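Local coordinates for inositol-1,4,5-trisphosphate 5-phosphatase 1 (Schizosaccharomyces pombe, PDB 1I9Z), which removes the 5-phosphate from soluble and lipid inositol phosphates through its catalytic domain, helping to control phosphoinositide levels in membrane trafficking and signalling, at residues N24-G36 / P53-Q67. Sequence-based numbering, arbitrary orientation.
Sequences NVKIFVASYNLNG and PLADIYVVGFQEIVQ. With CA (calcium ion), chain B.
With CG trans to its backbone N (chi1 178°), Asn33 turns its amide across to Glu64, whose own CG turns away from its carbonyl carbon (chi1 -55°) before the chain runs out to the calcium ion. Asn33 ND2 donates to Glu64 OE2 over 3.2 Å; the acceptor lies in the amide plane, whereas the amide nitrogen sits above the carboxylate plane. The same OE2 binds the calcium ion at 2.8 Å, and Asn33 ND2 also hydrogen-bonds to Asp207 OD2. Asn33 OD1 closes an Asx turn with Asn35 N and accepts from water 1, itself a calcium ligand. Replacing Asn33 by an alanine is likely to cost the Glu64 carboxylate one of its holds beside the metal and to undo the Asx turn. Asn33 ends strand 20-33 and Glu64 directly follows strand 57-63, its parallel neighbour in the beta-alpha-beta unit of this DNase I-like phosphatase domain, so the six-stranded mixed sheet, one of the two sheets of the fold, carries them to the metal site beside bound inositol 1,4-bisphosphate. From Phe28 N–Ile57 O to Gln63 N–Tyr32 O the backbone bonds form an unbroken parallel ladder, as in Val59 N to Phe28 O (2.8 Å). On the sheet face carrying Phe28, Ala30 and Tyr32, Tyr58 lays CD2 3.6 Å from Phe28 CB, the ring planes 36° apart; helix 44-47 covers Phe28 and Ala30. Further along, Leu34 CD1 packs 3.6 Å from Phe62 CD2, while Leu34 CD2 lies over one face of the Tyr32 ring, offset toward the rim. At the opposite end of the ladder Lys26 O accepts from both Asp56 N and Ile57 N, and Asp56 OD2 takes the Lys26 N-H on its anti side (2.9 Å, nearly straight), leaving OD1 to a salt bridge with Lys120.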
ATOM      1  N   ASN A  24      -3.565  -4.979  17.381  1.00 33.79           N
ATOM      2  CA  ASN A  24      -2.858  -5.223  16.124  1.00 33.74           C
ATOM      3  C   ASN A  24      -3.959  -5.525  15.086  1.00 31.75           C
ATOM      4  O   ASN A  24      -4.853  -6.309  15.345  1.00 32.12           O
ATOM      5  CB  ASN A  24      -1.922  -6.436  16.215  1.00 36.29           C
ATOM      6  CG  ASN A  24      -0.432  -6.038  16.264  1.00 40.65           C
ATOM      7  OD1 ASN A  24      -0.056  -4.851  16.456  1.00 41.28           O
ATOM      8  ND2 ASN A  24       0.435  -7.043  16.101  1.00 43.62           N
ATOM      9  N   VAL A  25      -3.894  -4.877  13.939  1.00 28.46           N
ATOM     10  CA  VAL A  25      -4.857  -5.119  12.868  1.00 27.40           C
ATOM     11  C   VAL A  25      -4.059  -5.775  11.719  1.00 26.08           C
ATOM     12  O   VAL A  25      -2.981  -5.286  11.396  1.00 26.85           O
ATOM     13  CB  VAL A  25      -5.459  -3.766  12.394  1.00 27.81           C
ATOM     14  CG1 VAL A  25      -6.290  -3.963  11.100  1.00 28.62           C
ATOM     15  CG2 VAL A  25      -6.365  -3.181  13.544  1.00 28.98           C
ATOM     16  N   LYS A  26      -4.579  -6.858  11.132  1.00 24.93           N
ATOM     17  CA  LYS A  26      -3.914  -7.557  10.010  1.00 24.92           C
ATOM     18  C   LYS A  26      -4.372  -6.936   8.680  1.00 23.35           C
ATOM     19  O   LYS A  26      -5.575  -6.802   8.439  1.00 21.57           O
ATOM     20  CB  LYS A  26      -4.305  -9.041   9.982  1.00 26.83           C
ATOM     21  CG  LYS A  26      -3.817  -9.869  11.193  1.00 33.43           C
ATOM     22  CD  LYS A  26      -4.580 -11.203  11.214  1.00 38.50           C
ATOM     23  CE  LYS A  26      -3.923 -12.297  12.123  1.00 43.24           C
ATOM     24  NZ  LYS A  26      -3.090 -13.313  11.315  1.00 45.25           N
ATOM     25  N   ILE A  27      -3.416  -6.589   7.823  1.00 20.69           N
ATOM     26  CA  ILE A  27      -3.735  -5.919   6.569  1.00 21.06           C
ATOM     27  C   ILE A  27      -3.133  -6.667   5.392  1.00 18.43           C
ATOM     28  O   ILE A  27      -1.952  -7.021   5.405  1.00 19.17           O
ATOM     29  CB  ILE A  27      -3.192  -4.485   6.564  1.00 23.03           C
ATOM     30  CG1 ILE A  27      -3.814  -3.690   7.721  1.00 23.32           C
ATOM     31  CG2 ILE A  27      -3.513  -3.844   5.179  1.00 21.93           C
ATOM     32  CD1 ILE A  27      -3.205  -2.255   7.922  1.00 26.80           C
ATOM     33  N   PHE A  28      -3.944  -6.929   4.391  1.00 16.66           N
ATOM     34  CA  PHE A  28      -3.523  -7.701   3.203  1.00 16.81           C
ATOM     35  C   PHE A  28      -3.541  -6.737   2.037  1.00 16.09           C
ATOM     36  O   PHE A  28      -4.597  -6.130   1.754  1.00 14.82           O
ATOM     37  CB  PHE A  28      -4.529  -8.827   2.925  1.00 16.80           C
ATOM     38  CG  PHE A  28      -4.068  -9.816   1.866  1.00 18.39           C
ATOM     39  CD1 PHE A  28      -3.468 -11.045   2.253  1.00 18.61           C
ATOM     40  CD2 PHE A  28      -4.249  -9.564   0.483  1.00 17.64           C
ATOM     41  CE1 PHE A  28      -3.056 -11.992   1.308  1.00 18.01           C
ATOM     42  CE2 PHE A  28      -3.836 -10.506  -0.497  1.00 17.52           C
ATOM     43  CZ  PHE A  28      -3.217 -11.748  -0.065  1.00 18.06           C
ATOM     44  N   VAL A  29      -2.406  -6.554   1.380  1.00 14.11           N
ATOM     45  CA  VAL A  29      -2.281  -5.613   0.286  1.00 14.09           C
ATOM     46  C   VAL A  29      -2.000  -6.404  -0.966  1.00 16.09           C
ATOM     47  O   VAL A  29      -1.088  -7.221  -1.004  1.00 17.70           O
ATOM     48  CB  VAL A  29      -1.144  -4.570   0.523  1.00 16.14           C
ATOM     49  CG1 VAL A  29      -0.977  -3.619  -0.737  1.00 16.84           C
ATOM     50  CG2 VAL A  29      -1.436  -3.751   1.744  1.00 14.58           C
ATOM     51  N   ALA A  30      -2.821  -6.169  -1.972  1.00 15.27           N
ATOM     52  CA  ALA A  30      -2.773  -6.902  -3.214  1.00 15.10           C
ATOM     53  C   ALA A  30      -2.750  -5.982  -4.424  1.00 13.71           C
ATOM     54  O   ALA A  30      -3.531  -5.045  -4.506  1.00 14.26           O
ATOM     55  CB  ALA A  30      -4.070  -7.842  -3.307  1.00 14.13           C
ATOM     56  N   SER A  31      -1.912  -6.338  -5.398  1.00 12.18           N
ATOM     57  CA  SER A  31      -1.733  -5.557  -6.614  1.00 13.39           C
ATOM     58  C   SER A  31      -1.754  -6.427  -7.881  1.00 13.37           C
ATOM     59  O   SER A  31      -1.138  -7.531  -7.923  1.00 12.94           O
ATOM     60  CB  SER A  31      -0.393  -4.770  -6.540  1.00 12.98           C
ATOM     61  OG  SER A  31      -0.407  -3.784  -7.539  1.00 15.68           O
ATOM     62  N   TYR A  32      -2.410  -5.925  -8.932  1.00 14.00           N
ATOM     63  CA  TYR A  32      -2.486  -6.657 -10.183  1.00 12.94           C
ATOM     64  C   TYR A  32      -2.646  -5.786 -11.414  1.00 14.50           C
ATOM     65  O   TYR A  32      -3.626  -5.043 -11.513  1.00 15.21           O
ATOM     66  CB  TYR A  32      -3.667  -7.652 -10.093  1.00 13.81           C
ATOM     67  CG  TYR A  32      -3.683  -8.835 -11.062  1.00 13.94           C
ATOM     68  CD1 TYR A  32      -2.667  -9.075 -12.000  1.00 15.76           C
ATOM     69  CD2 TYR A  32      -4.726  -9.785 -10.975  1.00 18.74           C
ATOM     70  CE1 TYR A  32      -2.714 -10.247 -12.847  1.00 16.43           C
ATOM     71  CE2 TYR A  32      -4.764 -10.901 -11.782  1.00 17.50           C
ATOM     72  CZ  TYR A  32      -3.771 -11.124 -12.712  1.00 18.02           C
ATOM     73  OH  TYR A  32      -3.851 -12.231 -13.564  1.00 18.77           O
ATOM     74  N   ASN A  33      -1.654  -5.780 -12.307  1.00 11.53           N
ATOM     75  CA  ASN A  33      -1.786  -5.087 -13.587  1.00 13.63           C
ATOM     76  C   ASN A  33      -2.472  -6.170 -14.457  1.00 14.92           C
ATOM     77  O   ASN A  33      -1.877  -7.197 -14.821  1.00 15.77           O
ATOM     78  CB  ASN A  33      -0.420  -4.775 -14.257  1.00 14.01           C
ATOM     79  CG  ASN A  33      -0.609  -4.120 -15.572  1.00 14.87           C
ATOM     80  OD1 ASN A  33      -1.428  -4.582 -16.381  1.00 16.01           O
ATOM     81  ND2 ASN A  33       0.160  -3.042 -15.856  1.00 15.29           N
ATOM     82  N   LEU A  34      -3.738  -5.906 -14.769  1.00 13.85           N
ATOM     83  CA  LEU A  34      -4.631  -6.829 -15.519  1.00 13.68           C
ATOM     84  C   LEU A  34      -4.492  -6.955 -17.003  1.00 15.53           C
ATOM     85  O   LEU A  34      -5.052  -7.902 -17.595  1.00 15.65           O
ATOM     86  CB  LEU A  34      -6.080  -6.349 -15.281  1.00 14.25           C
ATOM     87  CG  LEU A  34      -6.413  -6.318 -13.809  1.00 12.24           C
ATOM     88  CD1 LEU A  34      -7.739  -5.449 -13.698  1.00 15.05           C
ATOM     89  CD2 LEU A  34      -6.687  -7.758 -13.267  1.00 15.83           C
ATOM     90  N   ASN A  35      -3.798  -5.998 -17.640  1.00 14.02           N
ATOM     91  CA  ASN A  35      -3.691  -6.011 -19.086  1.00 15.48           C
ATOM     92  C   ASN A  35      -5.108  -6.043 -19.723  1.00 16.49           C
ATOM     93  O   ASN A  35      -5.306  -6.677 -20.797  1.00 16.91           O
ATOM     94  CB  ASN A  35      -2.876  -7.209 -19.563  1.00 16.11           C
ATOM     95  CG  ASN A  35      -2.445  -7.089 -21.002  1.00 19.14           C
ATOM     96  OD1 ASN A  35      -2.121  -6.005 -21.510  1.00 17.34           O
ATOM     97  ND2 ASN A  35      -2.462  -8.240 -21.700  1.00 23.94           N
ATOM     98  N   GLY A  36      -6.071  -5.433 -19.022  1.00 15.82           N
ATOM     99  CA  GLY A  36      -7.439  -5.342 -19.530  1.00 18.58           C
ATOM    100  C   GLY A  36      -8.229  -6.639 -19.482  1.00 20.11           C
ATOM    101  O   GLY A  36      -9.299  -6.699 -20.084  1.00 21.12           O
ATOM    102  N   PRO A  53      -5.106 -16.781   9.033  1.00 41.83           N
ATOM    103  CA  PRO A  53      -6.432 -16.165   9.120  1.00 38.89           C
ATOM    104  C   PRO A  53      -6.673 -15.053   8.099  1.00 35.04           C
ATOM    105  O   PRO A  53      -5.737 -14.431   7.603  1.00 33.96           O
ATOM    106  CB  PRO A  53      -6.495 -15.673  10.571  1.00 40.17           C
ATOM    107  CG  PRO A  53      -5.443 -16.555  11.301  1.00 40.93           C
ATOM    108  CD  PRO A  53      -4.342 -16.565  10.279  1.00 41.31           C
ATOM    109  N   LEU A  54      -7.942 -14.853   7.759  1.00 31.09           N
ATOM    110  CA  LEU A  54      -8.292 -13.779   6.827  1.00 27.93           C
ATOM    111  C   LEU A  54      -7.897 -12.472   7.500  1.00 25.61           C
ATOM    112  O   LEU A  54      -7.971 -12.337   8.749  1.00 23.03           O
ATOM    113  CB  LEU A  54      -9.796 -13.788   6.578  1.00 29.72           C
ATOM    114  CG  LEU A  54     -10.364 -15.107   6.040  1.00 31.33           C
ATOM    115  CD1 LEU A  54     -11.874 -15.054   6.205  1.00 33.31           C
ATOM    116  CD2 LEU A  54      -9.978 -15.305   4.568  1.00 33.49           C
ATOM    117  N   ALA A  55      -7.518 -11.480   6.696  1.00 21.55           N
ATOM    118  CA  ALA A  55      -7.109 -10.201   7.252  1.00 20.74           C
ATOM    119  C   ALA A  55      -8.299  -9.373   7.721  1.00 20.23           C
ATOM    120  O   ALA A  55      -9.431  -9.633   7.320  1.00 20.70           O
ATOM    121  CB  ALA A  55      -6.334  -9.381   6.178  1.00 18.96           C
ATOM    122  N   ASP A  56      -8.015  -8.338   8.491  1.00 20.02           N
ATOM    123  CA  ASP A  56      -9.069  -7.410   8.916  1.00 19.78           C
ATOM    124  C   ASP A  56      -9.395  -6.437   7.778  1.00 20.23           C
ATOM    125  O   ASP A  56     -10.544  -6.032   7.586  1.00 20.05           O
ATOM    126  CB  ASP A  56      -8.579  -6.644  10.126  1.00 22.29           C
ATOM    127  CG  ASP A  56      -8.363  -7.594  11.324  1.00 24.27           C
ATOM    128  OD1 ASP A  56      -9.313  -8.338  11.609  1.00 25.59           O
ATOM    129  OD2 ASP A  56      -7.292  -7.603  11.937  1.00 21.73           O
ATOM    130  N   ILE A  57      -8.359  -6.076   7.020  1.00 19.43           N
ATOM    131  CA  ILE A  57      -8.517  -5.098   5.952  1.00 19.45           C
ATOM    132  C   ILE A  57      -7.821  -5.640   4.718  1.00 19.46           C
ATOM    133  O   ILE A  57      -6.683  -6.082   4.831  1.00 18.00           O
ATOM    134  CB  ILE A  57      -7.849  -3.749   6.359  1.00 17.66           C
ATOM    135  CG1 ILE A  57      -8.458  -3.275   7.680  1.00 19.87           C
ATOM    136  CG2 ILE A  57      -8.059  -2.671   5.276  1.00 18.80           C
ATOM    137  CD1 ILE A  57      -7.842  -1.986   8.237  1.00 21.32           C
ATOM    138  N   TYR A  58      -8.550  -5.656   3.586  1.00 17.16           N
ATOM    139  CA  TYR A  58      -7.977  -6.004   2.301  1.00 16.88           C
ATOM    140  C   TYR A  58      -7.874  -4.731   1.443  1.00 17.40           C
ATOM    141  O   TYR A  58      -8.899  -4.018   1.210  1.00 16.72           O
ATOM    142  CB  TYR A  58      -8.820  -7.020   1.535  1.00 18.14           C
ATOM    143  CG  TYR A  58      -8.667  -8.392   2.051  1.00 19.98           C
ATOM    144  CD1 TYR A  58      -9.351  -8.778   3.186  1.00 19.64           C
ATOM    145  CD2 TYR A  58      -7.787  -9.311   1.431  1.00 20.54           C
ATOM    146  CE1 TYR A  58      -9.167 -10.034   3.747  1.00 22.87           C
ATOM    147  CE2 TYR A  58      -7.611 -10.625   1.987  1.00 19.71           C
ATOM    148  CZ  TYR A  58      -8.302 -10.942   3.159  1.00 23.13           C
ATOM    149  OH  TYR A  58      -8.115 -12.129   3.822  1.00 23.95           O
ATOM    150  N   VAL A  59      -6.653  -4.440   0.958  1.00 15.11           N
ATOM    151  CA  VAL A  59      -6.444  -3.246   0.134  1.00 15.57           C
ATOM    152  C   VAL A  59      -6.020  -3.799  -1.217  1.00 15.51           C
ATOM    153  O   VAL A  59      -4.976  -4.420  -1.361  1.00 15.88           O
ATOM    154  CB  VAL A  59      -5.327  -2.297   0.774  1.00 15.99           C
ATOM    155  CG1 VAL A  59      -5.027  -1.100  -0.220  1.00 14.59           C
ATOM    156  CG2 VAL A  59      -5.821  -1.786   2.164  1.00 15.50           C
ATOM    157  N   VAL A  60      -6.860  -3.595  -2.234  1.00 14.35           N
ATOM    158  CA  VAL A  60      -6.613  -4.119  -3.563  1.00 13.91           C
ATOM    159  C   VAL A  60      -6.471  -3.022  -4.611  1.00 14.05           C
ATOM    160  O   VAL A  60      -7.369  -2.179  -4.774  1.00 15.94           O
ATOM    161  CB  VAL A  60      -7.793  -5.047  -3.993  1.00 13.47           C
ATOM    162  CG1 VAL A  60      -7.464  -5.774  -5.329  1.00 14.48           C
ATOM    163  CG2 VAL A  60      -8.116  -6.077  -2.841  1.00 15.20           C
ATOM    164  N   GLY A  61      -5.345  -3.049  -5.325  1.00 13.28           N
ATOM    165  CA  GLY A  61      -5.094  -2.099  -6.366  1.00 13.48           C
ATOM    166  C   GLY A  61      -4.933  -2.800  -7.696  1.00 15.47           C
ATOM    167  O   GLY A  61      -4.195  -3.821  -7.830  1.00 15.80           O
ATOM    168  N   PHE A  62      -5.638  -2.275  -8.696  1.00 13.78           N
ATOM    169  CA  PHE A  62      -5.568  -2.792 -10.055  1.00 11.29           C
ATOM    170  C   PHE A  62      -5.001  -1.756 -10.995  1.00 12.53           C
ATOM    171  O   PHE A  62      -5.205  -0.512 -10.770  1.00 13.59           O
ATOM    172  CB  PHE A  62      -6.996  -3.140 -10.617  1.00 12.50           C
ATOM    173  CG  PHE A  62      -7.638  -4.287  -9.919  1.00 12.83           C
ATOM    174  CD1 PHE A  62      -8.684  -4.078  -9.049  1.00 14.29           C
ATOM    175  CD2 PHE A  62      -7.202  -5.589 -10.154  1.00 14.65           C
ATOM    176  CE1 PHE A  62      -9.325  -5.205  -8.398  1.00 15.03           C
ATOM    177  CE2 PHE A  62      -7.833  -6.727  -9.501  1.00 15.88           C
ATOM    178  CZ  PHE A  62      -8.892  -6.512  -8.638  1.00 14.76           C
ATOM    179  N   GLN A  63      -4.233  -2.233 -11.995  1.00 12.65           N
ATOM    180  CA  GLN A  63      -3.797  -1.375 -13.093  1.00 12.65           C
ATOM    181  C   GLN A  63      -4.342  -1.982 -14.397  1.00 15.26           C
ATOM    182  O   GLN A  63      -4.568  -3.207 -14.496  1.00 15.17           O
ATOM    183  CB  GLN A  63      -2.297  -1.199 -13.170  1.00 13.49           C
ATOM    184  CG  GLN A  63      -1.723  -0.682 -11.780  1.00 11.90           C
ATOM    185  CD  GLN A  63      -1.533  -1.835 -10.818  1.00 13.71           C
ATOM    186  OE1 GLN A  63      -1.128  -2.928 -11.242  1.00 14.08           O
ATOM    187  NE2 GLN A  63      -1.764  -1.597  -9.524  1.00 12.86           N
ATOM    188  N   GLU A  64      -4.519  -1.132 -15.397  1.00 15.03           N
ATOM    189  CA  GLU A  64      -5.063  -1.548 -16.700  1.00 14.73           C
ATOM    190  C   GLU A  64      -6.403  -2.287 -16.647  1.00 17.56           C
ATOM    191  O   GLU A  64      -6.572  -3.354 -17.295  1.00 20.04           O
ATOM    192  CB  GLU A  64      -4.049  -2.361 -17.538  1.00 16.39           C
ATOM    193  CG  GLU A  64      -2.747  -1.565 -17.709  1.00 15.73           C
ATOM    194  CD  GLU A  64      -1.874  -2.101 -18.802  1.00 19.95           C
ATOM    195  OE1 GLU A  64      -2.430  -2.590 -19.821  1.00 19.16           O
ATOM    196  OE2 GLU A  64      -0.650  -1.946 -18.719  1.00 19.94           O
ATOM    197  N   ILE A  65      -7.355  -1.748 -15.906  1.00 17.45           N
ATOM    198  CA  ILE A  65      -8.714  -2.356 -15.886  1.00 19.84           C
ATOM    199  C   ILE A  65      -9.167  -2.368 -17.362  1.00 23.66           C
ATOM    200  O   ILE A  65      -9.893  -3.270 -17.834  1.00 23.77           O
ATOM    201  CB  ILE A  65      -9.666  -1.555 -14.975  1.00 18.74           C
ATOM    202  CG1 ILE A  65      -9.342  -1.933 -13.521  1.00 19.15           C
ATOM    203  CG2 ILE A  65     -11.228  -1.888 -15.358  1.00 17.61           C
ATOM    204  CD1 ILE A  65     -10.102  -1.178 -12.502  1.00 21.30           C
ATOM    205  N   VAL A  66      -8.679  -1.382 -18.104  1.00 26.90           N
ATOM    206  CA  VAL A  66      -8.860  -1.349 -19.551  1.00 30.25           C
ATOM    207  C   VAL A  66      -7.402  -1.399 -20.073  1.00 31.58           C
ATOM    208  O   VAL A  66      -6.541  -0.631 -19.631  1.00 31.00           O
ATOM    209  CB  VAL A  66      -9.528  -0.069 -20.040  1.00 31.73           C
ATOM    210  CG1 VAL A  66      -9.609  -0.113 -21.591  1.00 34.61           C
ATOM    211  CG2 VAL A  66     -10.919   0.014 -19.459  1.00 32.58           C
ATOM    212  N   GLN A  67      -7.130  -2.344 -20.955  1.00 33.79           N
ATOM    213  CA  GLN A  67      -5.793  -2.514 -21.524  1.00 36.86           C
ATOM    214  C   GLN A  67      -5.310  -1.231 -22.204  1.00 38.72           C
ATOM    215  O   GLN A  67      -6.027  -0.618 -22.985  1.00 38.97           O
ATOM    216  CB  GLN A  67      -5.807  -3.679 -22.533  1.00 38.03           C
ATOM    217  CG  GLN A  67      -4.636  -3.707 -23.474  1.00 40.82           C
ATOM    218  CD  GLN A  67      -4.358  -5.073 -24.077  1.00 42.47           C
ATOM    219  OE1 GLN A  67      -5.239  -5.702 -24.650  1.00 45.70           O
ATOM    220  NE2 GLN A  67      -3.118  -5.530 -23.960  1.00 45.10           N
TER
HETATM  221 CA    CA B 301       0.063  -3.856 -20.688  1.00 31.87          CA
HETATM  222  O   HOH W   1      -0.222  -5.104 -18.816  1.00 14.03           O
HETATM  223  O   HOH W   2      -1.720  -8.471 -24.561  1.00 36.95           O
HETATM  224  O   HOH W   3     -11.041  -4.397 -19.966  1.00 31.69           O
HETATM  225  O   HOH W   4       1.052  -1.848 -20.627  1.00 28.74           O
HETATM  226  O   HOH W   5      -0.789  -2.846 -23.164  1.00 42.47           O
HETATM  227  O   HOH W   6       1.575  -5.048 -21.769  1.00 26.12           O